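Local structure of uncharacterized protein (Bacteroides uniformis, 4IYK) at residues Leu180-Leu184 and Gly185-Asp189. The protein is of unknown function but may bind carbohydrate, and combines a transthyretin-like domain with an E-set-related domain. Residues are numbered along the deposited sequence; the frame is centred on the assembly and turned at random.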
loop_
_atom_site.group_PDB
_atom_site.type_symbol
_atom_site.label_atom_id
_atom_site.label_comp_id
_atom_site.label_asym_id
_atom_site.label_seq_id
_atom_site.Cartn_x
_atom_site.Cartn_y
_atom_site.Cartn_z
ATOM N N LEU A 180 17.652 -2.325 -3.408
ATOM C CA LEU A 180 17.690 -1.887 -2.006
ATOM C C LEU A 180 18.256 -3.036 -1.179
ATOM O O LEU A 180 18.100 -4.196 -1.552
ATOM C CB LEU A 180 16.324 -1.397 -1.471
ATOM C CG LEU A 180 15.735 -0.171 -2.207
ATOM C CD1 LEU A 180 14.266 -0.034 -1.923
ATOM C CD2 LEU A 180 16.506 1.138 -1.882
ATOM N N SER A 181 18.969 -2.712 -0.099
ATOM C CA SER A 181 19.666 -3.693 0.732
ATOM C C SER A 181 19.532 -3.431 2.206
ATOM O O SER A 181 19.561 -2.265 2.636
ATOM C CB SER A 181 21.166 -3.666 0.415
ATOM O OG SER A 181 21.482 -4.340 -0.787
ATOM N N ILE A 182 19.527 -4.533 2.993
ATOM C CA ILE A 182 19.604 -4.516 4.448
ATOM C C ILE A 182 20.733 -5.484 4.851
ATOM O O ILE A 182 20.677 -6.666 4.506
ATOM C CB ILE A 182 18.279 -4.827 5.191
ATOM C CG1 ILE A 182 17.140 -3.844 4.784
ATOM C CG2 ILE A 182 18.509 -4.787 6.724
ATOM C CD1 ILE A 182 15.735 -4.430 4.968
ATOM N N ASP A 183 21.754 -4.975 5.552
ATOM C CA ASP A 183 22.843 -5.807 6.062
ATOM C C ASP A 183 22.368 -6.344 7.401
ATOM O O ASP A 183 22.093 -5.554 8.299
ATOM C CB ASP A 183 24.164 -4.996 6.189
ATOM C CG ASP A 183 25.369 -5.821 6.640
ATOM O OD1 ASP A 183 25.321 -6.403 7.743
ATOM O OD2 ASP A 183 26.359 -5.848 5.918
ATOM N N LEU A 184 22.269 -7.665 7.543
ATOM C CA LEU A 184 21.756 -8.268 8.770
ATOM C C LEU A 184 22.675 -8.090 9.963
ATOM O O LEU A 184 22.162 -7.927 11.073
ATOM C CB LEU A 184 21.420 -9.745 8.557
ATOM C CG LEU A 184 20.280 -9.967 7.544
ATOM C CD1 LEU A 184 20.046 -11.475 7.298
ATOM C CD2 LEU A 184 18.999 -9.240 8.002
ATOM N N GLY A 185 23.994 -8.112 9.736
ATOM C CA GLY A 185 24.997 -7.945 10.788
ATOM C C GLY A 185 24.965 -6.564 11.419
ATOM O O GLY A 185 25.213 -6.415 12.619
ATOM N N GLN A 186 24.660 -5.546 10.598
ATOM C CA GLN A 186 24.560 -4.143 10.986
ATOM C C GLN A 186 23.201 -3.829 11.630
ATOM O O GLN A 186 23.025 -2.737 12.169
ATOM C CB GLN A 186 24.778 -3.252 9.736
ATOM C CG GLN A 186 26.278 -3.185 9.317
ATOM C CD GLN A 186 27.156 -2.594 10.382
ATOM O OE1 GLN A 186 27.910 -3.298 11.093
ATOM N NE2 GLN A 186 27.017 -1.299 10.587
ATOM N N ASN A 187 22.248 -4.793 11.576
ATOM C CA ASN A 187 20.899 -4.634 12.072
ATOM C C ASN A 187 20.445 -5.811 12.943
ATOM O O ASN A 187 19.243 -6.071 13.062
ATOM C CB ASN A 187 19.976 -4.458 10.860
ATOM C CG ASN A 187 20.179 -3.107 10.216
ATOM O OD1 ASN A 187 19.884 -2.087 10.821
ATOM N ND2 ASN A 187 20.824 -3.064 9.055
ATOM N N ALA A 188 21.393 -6.482 13.604
ATOM C CA ALA A 188 21.105 -7.664 14.444
ATOM C C ALA A 188 20.233 -7.346 15.669
ATOM O O ALA A 188 19.609 -8.242 16.209
ATOM C CB ALA A 188 22.407 -8.292 14.898
ATOM N N ASP A 189 20.202 -6.084 16.104
ATOM C CA ASP A 189 19.440 -5.630 17.272
ATOM C C ASP A 189 17.908 -5.725 17.029
ATOM O O ASP A 189 17.166 -6.082 17.955
ATOM C CB ASP A 189 19.856 -4.178 17.655
ATOM C CG ASP A 189 19.592 -3.090 16.623
ATOM O OD1 ASP A 189 19.614 -3.396 15.399
ATOM O OD2 ASP A 189 19.378 -1.921 17.032
#
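Asp183 reaches forward over the turn that follows its strand and takes the backbone N-H of Gln186 on its carboxylate. The Gln186 N to Asp183 OD1 bond is 3.1 Å long. The N-H comes from above the carboxylate plane, 35° out of it. The carboxylate can do this because CG lies anti to the backbone N (chi1 -177°), beside the carbonyl carbon that leads into the turn. Gln186 lays CG against the same oxygen, 3.7 Å from Asp183 OD1, then bends at chi2, and its amide stands nearly perpendicular to the carboxylate. With an alanine here in place of Asp183, the Gln186 N-H would probably lose this acceptor, and the Gln186 methylenes the carboxylate they rest on.

The backbone carbonyl of Asp183 is held too. Asn187 ND2 gives it a hydrogen bond of 2.9 Å, with Asp183 O close to the Asn187 amide plane. The other end of this buried amide, OD1, accepts from the backbone N of Asn158, so both ends fix its rotation. Ile182 CG2 packs at 3.7 Å from Asn187 ND2, and the two side chains cross at about a right angle.

Asn187 N also bonds to Leu184 O, at 3.2 Å. This closes a type I beta turn over Leu184-Asn187, just beyond strand 178-183, which pairs antiparallel with strand 120-129 in the E-set-related domain.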